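Local atomic coordinates of peptide amidase (Stenotrophomonas maltophilia, PDB entry 1M22), a protein that probably hydrolyses amide bonds, as a peptide amidase of the amidase signature family that works with a serine nucleophile. Residues S143-R148 against G364-E369; S100-G105 against I352-A357; G150-P155 against H160-S165. One frame throughout, in Å; residues are numbered along the deposited sequence.

Contact 1. Residues S143-R148 against G364-E369; sequences SGWSAR and GLFGQE
Trp145 and Leu365 have the nearest CA atoms across the contact, yet these stay 9.4 Å apart, and no hydrogen bond crosses between the segments. Trp145 lies on the short strand 145-146, reached through Gly144, at whose backbone angles (phi 82°) a CB would be jammed against the carbonyl O of Ser143, which calls for glycine. Residues 364-368 are irregular; Gln368 is the N-cap and Glu369 begins helix 369-375. Side chains alone fill the distance. The indole of Trp145 stretches out with CG anti to the backbone N (chi1 178°), a broad flat group long enough to reach the far loop. Leu365 sets one methyl on it: CD1 stands 3.6 Å from the centroid of the five-membered ring, almost on the ring normal, in a CH-pi contact over the face. The opposite face is backed by the backbone N of Ala147, so the indole is sandwiched between its own chain and the leucine. Phe366 meets the six-membered ring instead. Its CE1 comes to 3.6 Å from Trp145 CE3, and the planes stand at 76° with centroids 5.5 Å apart, an oblique aromatic pair. A branched aliphatic and a flat ring thus share one indole, each on its own ring. The contact lies at the surface, where the loop between helices 359-362 and 369-375 meets the two-stranded hairpin 145-146/150-151. Helix 132-135 packs on the hairpin through Glu132, which touches Trp145 and accepts a bond from Ala147 N.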
loop_
_atom_site.group_PDB
_atom_site.type_symbol
_atom_site.label_atom_id
_atom_site.label_comp_id
_atom_site.label_asym_id
_atom_site.label_seq_id
_atom_site.Cartn_x
_atom_site.Cartn_y
_atom_site.Cartn_z
ATOM N N SER A 143 4.770 6.878 13.028
ATOM C CA SER A 143 4.581 6.461 11.644
ATOM C C SER A 143 5.719 6.918 10.742
ATOM O O SER A 143 6.171 8.063 10.822
ATOM C CB SER A 143 3.261 7.011 11.101
ATOM O OG SER A 143 2.159 6.459 11.795
ATOM N N GLY A 144 6.187 6.013 9.892
ATOM C CA GLY A 144 7.251 6.357 8.968
ATOM C C GLY A 144 8.660 6.316 9.523
ATOM O O GLY A 144 9.604 6.694 8.830
ATOM N N TRP A 145 8.814 5.866 10.764
ATOM C CA TRP A 145 10.139 5.782 11.367
ATOM C C TRP A 145 10.642 4.352 11.502
ATOM O O TRP A 145 9.883 3.443 11.837
ATOM C CB TRP A 145 10.150 6.404 12.769
ATOM C CG TRP A 145 11.503 6.286 13.439
ATOM C CD1 TRP A 145 12.549 7.159 13.333
ATOM C CD2 TRP A 145 11.983 5.179 14.218
ATOM N NE1 TRP A 145 13.650 6.663 13.991
ATOM C CE2 TRP A 145 13.332 5.450 14.542
ATOM C CE3 TRP A 145 11.405 3.984 14.669
ATOM C CZ2 TRP A 145 14.114 4.568 15.298
ATOM C CZ3 TRP A 145 12.185 3.105 15.422
ATOM C CH2 TRP A 145 13.526 3.406 15.726
ATOM N N SER A 146 11.930 4.164 11.235
ATOM C CA SER A 146 12.576 2.871 11.420
ATOM C C SER A 146 14.022 3.176 11.808
ATOM O O SER A 146 14.546 4.244 11.485
ATOM C CB SER A 146 12.514 2.006 10.153
ATOM O OG SER A 146 13.405 2.456 9.153
ATOM N N ALA A 147 14.660 2.254 12.516
ATOM C CA ALA A 147 16.034 2.479 12.942
ATOM C C ALA A 147 16.995 2.539 11.761
ATOM O O ALA A 147 17.931 3.339 11.752
ATOM C CB ALA A 147 16.464 1.385 13.911
ATOM N N ARG A 148 16.758 1.702 10.756
ATOM C CA ARG A 148 17.630 1.668 9.592
ATOM C C ARG A 148 17.354 2.774 8.578
ATOM O O ARG A 148 18.278 3.274 7.937
ATOM C CB ARG A 148 17.528 0.301 8.908
ATOM C CG ARG A 148 18.395 0.151 7.672
ATOM C CD ARG A 148 18.511 -1.307 7.247
ATOM N NE ARG A 148 19.290 -1.457 6.020
ATOM C CZ ARG A 148 18.764 -1.648 4.814
ATOM N NH1 ARG A 148 17.449 -1.721 4.661
ATOM N NH2 ARG A 148 19.553 -1.755 3.756
ATOM N N GLY A 364 14.773 3.994 21.453
ATOM C CA GLY A 364 14.898 5.348 21.963
ATOM C C GLY A 364 13.651 6.210 21.854
ATOM O O GLY A 364 13.440 7.099 22.679
ATOM N N LEU A 365 12.822 5.957 20.845
ATOM C CA LEU A 365 11.603 6.739 20.647
ATOM C C LEU A 365 10.375 6.076 21.265
ATOM O O LEU A 365 9.515 6.750 21.828
ATOM C CB LEU A 365 11.377 6.981 19.153
ATOM C CG LEU A 365 12.471 7.795 18.454
ATOM C CD1 LEU A 365 12.163 7.900 16.969
ATOM C CD2 LEU A 365 12.564 9.181 19.080
ATOM N N PHE A 366 10.292 4.757 21.141
ATOM C CA PHE A 366 9.195 3.986 21.718
ATOM C C PHE A 366 9.656 2.543 21.917
ATOM O O PHE A 366 10.732 2.166 21.458
ATOM C CB PHE A 366 7.927 4.050 20.847
ATOM C CG PHE A 366 8.129 3.616 19.425
ATOM C CD1 PHE A 366 8.677 4.486 18.487
ATOM C CD2 PHE A 366 7.758 2.338 19.019
ATOM C CE1 PHE A 366 8.850 4.091 17.160
ATOM C CE2 PHE A 366 7.927 1.933 17.694
ATOM C CZ PHE A 366 8.473 2.811 16.765
ATOM N N GLY A 367 8.842 1.744 22.598
ATOM C CA GLY A 367 9.228 0.373 22.887
ATOM C C GLY A 367 8.916 -0.713 21.877
ATOM O O GLY A 367 8.780 -0.459 20.677
ATOM N N GLN A 368 8.820 -1.941 22.380
ATOM C CA GLN A 368 8.528 -3.105 21.550
ATOM C C GLN A 368 7.476 -3.985 22.222
ATOM O O GLN A 368 7.560 -5.216 22.196
ATOM C CB GLN A 368 9.812 -3.903 21.281
ATOM C CG GLN A 368 10.491 -4.480 22.521
ATOM C CD GLN A 368 11.766 -5.231 22.182
ATOM O OE1 GLN A 368 11.944 -5.694 21.056
ATOM N NE2 GLN A 368 12.654 -5.373 23.162
ATOM N N GLU A 369 6.471 -3.334 22.799
ATOM C CA GLU A 369 5.389 -4.015 23.502
ATOM C C GLU A 369 4.604 -5.029 22.677
ATOM O O GLU A 369 4.161 -6.048 23.206
ATOM C CB GLU A 369 4.418 -2.988 24.095
ATOM C CG GLU A 369 5.069 -2.027 25.084
ATOM C CD GLU A 369 5.500 -0.710 24.457
ATOM O OE1 GLU A 369 5.770 -0.669 23.239
ATOM O OE2 GLU A 369 5.584 0.296 25.192
#

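Contact 2. Residues S100-G105 against I352-A357; sequences SLALQG and IAFNQA
The phenyl ring of Phe354 carries Ala102 on one face, with CB 3.6 Å from the ring centroid and 9° off its normal, a nearly axial CH-pi contact. At the ring edge, in its plane, lies OD1 of the next residue, Asn355, and the ring of His358, just past the end of the helix, also stacks with that of Phe354. Phe354 CZ also approaches the backbone: Ala102 N is 3.5 Å from it, but that N-H turns to Ser100 OG, not to the ring. Leu101 adds a looser touch, its CB 4.0 Å from Phe354 CZ. The ring gets this far because CG lies anti to the backbone N (chi1 174°), which carries it out from the helix toward the loop. Alanine fits beneath it: one methyl sits over the ring centre while CA and N still come close to the rim.

Polar groups tie the segments together beside the ring. Ser100 OG accepts from Ala102 N at 3.0 Å, closing an ST turn that shapes the backbone under the phenyl. The same hydroxyl donates to a water 2.7 Å from OG, and this water in turn donates to Asn355 OD1 at 2.8 Å. A serine suits the place, since its hydroxyl both receives and gives a hydrogen bond, and the asparagine carbonyl supplies the acceptor on the helix side.

Far from the annotated catalytic residues, this surface contact joins the loop between strand 82-86 and helix 112-119 to helix 348-357. Helix 359-362 follows, and its Glu362 accepts from Leu101 N, while helix 132-135 touches Ser100 and Leu103 through Trp133.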
loop_
_atom_site.group_PDB
_atom_site.type_symbol
_atom_site.label_atom_id
_atom_site.label_comp_id
_atom_site.label_asym_id
_atom_site.label_seq_id
_atom_site.Cartn_x
_atom_site.Cartn_y
_atom_site.Cartn_z
ATOM N N SER A 100 14.445 -2.648 10.313
ATOM C CA SER A 100 15.218 -3.012 11.500
ATOM C C SER A 100 16.712 -3.203 11.265
ATOM O O SER A 100 17.137 -3.683 10.217
ATOM C CB SER A 100 14.639 -4.294 12.105
ATOM O OG SER A 100 15.430 -4.758 13.188
ATOM N N LEU A 101 17.510 -2.829 12.261
ATOM C CA LEU A 101 18.954 -2.995 12.163
ATOM C C LEU A 101 19.320 -4.478 12.251
ATOM O O LEU A 101 20.403 -4.885 11.836
ATOM C CB LEU A 101 19.653 -2.215 13.279
ATOM C CG LEU A 101 19.585 -0.691 13.152
ATOM C CD1 LEU A 101 20.200 -0.044 14.383
ATOM C CD2 LEU A 101 20.317 -0.249 11.895
ATOM N N ALA A 102 18.404 -5.285 12.780
ATOM C CA ALA A 102 18.640 -6.719 12.922
ATOM C C ALA A 102 18.770 -7.440 11.580
ATOM O O ALA A 102 19.425 -8.481 11.488
ATOM C CB ALA A 102 17.521 -7.348 13.744
ATOM N N LEU A 103 18.156 -6.889 10.536
ATOM C CA LEU A 103 18.205 -7.513 9.215
ATOM C C LEU A 103 18.918 -6.672 8.156
ATOM O O LEU A 103 18.689 -6.850 6.959
ATOM C CB LEU A 103 16.785 -7.825 8.735
ATOM C CG LEU A 103 15.940 -8.760 9.602
ATOM C CD1 LEU A 103 14.544 -8.859 9.015
ATOM C CD2 LEU A 103 16.590 -10.131 9.679
ATOM N N GLN A 104 19.790 -5.768 8.592
ATOM C CA GLN A 104 20.517 -4.905 7.665
ATOM C C GLN A 104 21.408 -5.659 6.677
ATOM O O GLN A 104 21.729 -5.139 5.610
ATOM C CB GLN A 104 21.365 -3.894 8.442
ATOM C CG GLN A 104 22.390 -4.527 9.367
ATOM C CD GLN A 104 23.291 -3.501 10.021
ATOM O OE1 GLN A 104 22.821 -2.582 10.693
ATOM N NE2 GLN A 104 24.596 -3.654 9.831
ATOM N N GLY A 105 21.808 -6.876 7.032
ATOM C CA GLY A 105 22.661 -7.658 6.151
ATOM C C GLY A 105 21.980 -8.901 5.606
ATOM O O GLY A 105 22.627 -9.801 5.069
ATOM N N ILE A 352 13.450 -9.634 20.046
ATOM C CA ILE A 352 13.234 -8.883 21.276
ATOM C C ILE A 352 14.568 -8.681 21.994
ATOM O O ILE A 352 14.856 -7.592 22.492
ATOM C CB ILE A 352 12.243 -9.627 22.197
ATOM C CG1 ILE A 352 10.850 -9.608 21.559
ATOM C CG2 ILE A 352 12.218 -8.981 23.580
ATOM C CD1 ILE A 352 9.831 -10.494 22.248
ATOM N N ALA A 353 15.386 -9.729 22.022
ATOM C CA ALA A 353 16.692 -9.658 22.669
ATOM C C ALA A 353 17.610 -8.702 21.914
ATOM O O ALA A 353 18.372 -7.950 22.523
ATOM C CB ALA A 353 17.319 -11.046 22.736
ATOM N N PHE A 354 17.533 -8.724 20.585
ATOM C CA PHE A 354 18.366 -7.848 19.772
ATOM C C PHE A 354 18.066 -6.382 20.056
ATOM O O PHE A 354 18.982 -5.582 20.251
ATOM C CB PHE A 354 18.163 -8.132 18.277
ATOM C CG PHE A 354 18.892 -7.172 17.372
ATOM C CD1 PHE A 354 18.354 -5.921 17.075
ATOM C CD2 PHE A 354 20.134 -7.505 16.838
ATOM C CE1 PHE A 354 19.040 -5.018 16.263
ATOM C CE2 PHE A 354 20.828 -6.611 16.027
ATOM C CZ PHE A 354 20.280 -5.364 15.739
ATOM N N ASN A 355 16.787 -6.025 20.078
ATOM C CA ASN A 355 16.416 -4.641 20.333
ATOM C C ASN A 355 16.867 -4.183 21.715
ATOM O O ASN A 355 17.253 -3.031 21.894
ATOM C CB ASN A 355 14.904 -4.444 20.180
ATOM C CG ASN A 355 14.443 -4.589 18.743
ATOM O OD1 ASN A 355 15.180 -4.273 17.810
ATOM N ND2 ASN A 355 13.213 -5.054 18.561
ATOM N N GLN A 356 16.822 -5.089 22.686
ATOM C CA GLN A 356 17.244 -4.757 24.042
ATOM C C GLN A 356 18.749 -4.512 24.075
ATOM O O GLN A 356 19.223 -3.610 24.766
ATOM C CB GLN A 356 16.876 -5.888 25.005
ATOM C CG GLN A 356 15.381 -6.103 25.156
ATOM C CD GLN A 356 15.042 -7.207 26.136
ATOM O OE1 GLN A 356 15.476 -8.347 25.977
ATOM N NE2 GLN A 356 14.261 -6.872 27.156
ATOM N N ALA A 357 19.491 -5.315 23.316
ATOM C CA ALA A 357 20.943 -5.190 23.248
ATOM C C ALA A 357 21.339 -3.938 22.475
ATOM O O ALA A 357 22.441 -3.415 22.639
ATOM C CB ALA A 357 21.543 -6.425 22.588
HETATM O O HOH W 1 13.940 -3.994 15.357
#

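Contact 3. Residues G150-P155 against H160-S165; sequences GQTRNP and HSPCGS
Pro162 lays its ring against the backbone of Thr152, with CG and CD each 3.4 Å from Thr152 O, and its CG lies 4.1 Å from Thr152 CG2 where the two side chains pass at a slant. The threonine methyl is anti to the backbone N (chi1 -65° for OG1), which gives the apolar branch to proline and sends OG1 to Arg49 O and Asn129 ND2. A proline suits this place: it offers a rigid apolar surface and has no N-H needing a partner.

Asn154 supplies the polar half. Its backbone N donates to His160 O at 3.1 Å, and its extended side chain (chi1 -170°) brings ND2 to Ser161 O at 3.0 Å, in a nearly straight bond (167°). That acceptor lies in the asparagine amide plane, but the donor rises above the plane of the serine carbonyl. A short amide suits the place: ND2 also donates to Ile196 O and OD1 accepts from Tyr156 N, which fixes its rotation. Across Pro162, Ser161 OG accepts from Cys163 N, an ST turn.

The loop then runs through a cis peptide into Ser165, whose OG is hydrogen-bonded to Ser189 OG and Lys86 NZ: the Ser-cisSer-Lys catalytic triad of amidase signature enzymes. Helix 167-174 covers Thr152 and Pro162 through Val171, while helix 191-196 flanks Cys163.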
loop_
_atom_site.group_PDB
_atom_site.type_symbol
_atom_site.label_atom_id
_atom_site.label_comp_id
_atom_site.label_asym_id
_atom_site.label_seq_id
_atom_site.Cartn_x
_atom_site.Cartn_y
_atom_site.Cartn_z
ATOM N N GLY A 150 15.451 5.740 9.308
ATOM C CA GLY A 150 15.189 7.053 9.858
ATOM C C GLY A 150 13.732 7.440 9.693
ATOM O O GLY A 150 12.854 6.582 9.575
ATOM N N GLN A 151 13.480 8.742 9.656
ATOM C CA GLN A 151 12.131 9.273 9.544
ATOM C C GLN A 151 11.745 9.755 8.153
ATOM O O GLN A 151 12.327 10.704 7.629
ATOM C CB GLN A 151 11.968 10.434 10.524
ATOM C CG GLN A 151 10.587 11.054 10.526
ATOM C CD GLN A 151 9.534 10.114 11.070
ATOM O OE1 GLN A 151 9.617 9.667 12.215
ATOM N NE2 GLN A 151 8.534 9.807 10.249
ATOM N N THR A 152 10.755 9.103 7.555
ATOM C CA THR A 152 10.273 9.519 6.245
ATOM C C THR A 152 9.371 10.731 6.486
ATOM O O THR A 152 8.660 10.794 7.489
ATOM C CB THR A 152 9.487 8.378 5.565
ATOM O OG1 THR A 152 10.378 7.283 5.310
ATOM C CG2 THR A 152 8.878 8.843 4.245
ATOM N N ARG A 153 9.404 11.692 5.569
ATOM C CA ARG A 153 8.618 12.913 5.707
ATOM C C ARG A 153 7.587 13.119 4.609
ATOM O O ARG A 153 7.801 12.725 3.463
ATOM C CB ARG A 153 9.556 14.124 5.751
ATOM C CG ARG A 153 10.507 14.086 6.934
ATOM C CD ARG A 153 11.531 15.203 6.899
ATOM N NE ARG A 153 12.389 15.160 8.083
ATOM C CZ ARG A 153 12.007 15.527 9.303
ATOM N NH1 ARG A 153 10.776 15.974 9.515
ATOM N NH2 ARG A 153 12.857 15.442 10.317
ATOM N N ASN A 154 6.470 13.747 4.969
ATOM C CA ASN A 154 5.413 14.036 4.006
ATOM C C ASN A 154 5.931 15.149 3.092
ATOM O O ASN A 154 6.312 16.222 3.565
ATOM C CB ASN A 154 4.160 14.504 4.740
ATOM C CG ASN A 154 2.957 14.590 3.837
ATOM O OD1 ASN A 154 3.013 15.197 2.764
ATOM N ND2 ASN A 154 1.851 13.984 4.267
ATOM N N PRO A 155 5.945 14.918 1.773
ATOM C CA PRO A 155 6.442 15.946 0.853
ATOM C C PRO A 155 5.606 17.216 0.750
ATOM O O PRO A 155 6.093 18.244 0.268
ATOM C CB PRO A 155 6.548 15.197 -0.473
ATOM C CG PRO A 155 5.413 14.219 -0.392
ATOM C CD PRO A 155 5.485 13.723 1.041
ATOM N N HIS A 160 5.430 17.293 8.710
ATOM C CA HIS A 160 4.302 16.417 8.976
ATOM C C HIS A 160 4.463 14.964 8.567
ATOM O O HIS A 160 5.320 14.606 7.763
ATOM C CB HIS A 160 3.029 17.030 8.382
ATOM C CG HIS A 160 2.608 18.290 9.074
ATOM N ND1 HIS A 160 1.295 18.587 9.369
ATOM C CD2 HIS A 160 3.342 19.317 9.563
ATOM C CE1 HIS A 160 1.240 19.740 10.012
ATOM N NE2 HIS A 160 2.470 20.203 10.142
ATOM N N SER A 161 3.605 14.134 9.146
ATOM C CA SER A 161 3.652 12.699 8.949
ATOM C C SER A 161 3.240 12.145 7.600
ATOM O O SER A 161 2.312 12.643 6.963
ATOM C CB SER A 161 2.801 12.022 10.022
ATOM O OG SER A 161 2.915 10.614 9.941
ATOM N N PRO A 162 3.949 11.104 7.140
ATOM C CA PRO A 162 3.620 10.475 5.859
ATOM C C PRO A 162 2.672 9.308 6.148
ATOM O O PRO A 162 2.233 8.617 5.233
ATOM C CB PRO A 162 4.970 9.976 5.374
ATOM C CG PRO A 162 5.621 9.539 6.654
ATOM C CD PRO A 162 5.292 10.689 7.594
ATOM N N CYS A 163 2.352 9.114 7.427
ATOM C CA CYS A 163 1.519 7.999 7.883
ATOM C C CYS A 163 2.300 6.700 7.603
ATOM O O CYS A 163 3.515 6.750 7.418
ATOM C CB CYS A 163 0.153 7.991 7.184
ATOM S SG CYS A 163 -1.104 6.956 8.005
ATOM N N GLY A 164 1.626 5.550 7.565
ATOM C CA GLY A 164 2.324 4.283 7.351
ATOM C C GLY A 164 1.344 3.131 7.198
ATOM O O GLY A 164 0.154 3.382 7.311
ATOM N N SER A 165 1.793 1.874 7.152
ATOM C CA SER A 165 3.151 1.518 7.368
ATOM C C SER A 165 3.970 1.611 6.020
ATOM O O SER A 165 5.176 1.420 5.986
ATOM C CB SER A 165 3.519 0.293 8.090
ATOM O OG SER A 165 2.992 -0.835 7.410
#

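How the contacts relate
Contact 1 is the middle of the three. Its centre is about 12 Å from that of contact 2 and about 13 Å from that of contact 3, whereas the centres of contacts 2 and 3 are about 22 Å apart and their nearest atoms about 8 Å. Gln368 joins contact 1 to contact 2, its OE1 taking Asn355 ND2 at 2.9 Å and its NE2 giving to Ile352 O; Ala147 also packs on Leu101. Toward contact 3 the hairpin is the link: Gly144 O accepts from Thr152 N at 3.0 Å and Ser143 O from Gln151 NE2. Contact 3 holds catalytic Ser165, and the Trp145 side chain of contact 1 lies about 10 Å from that serine's side chain.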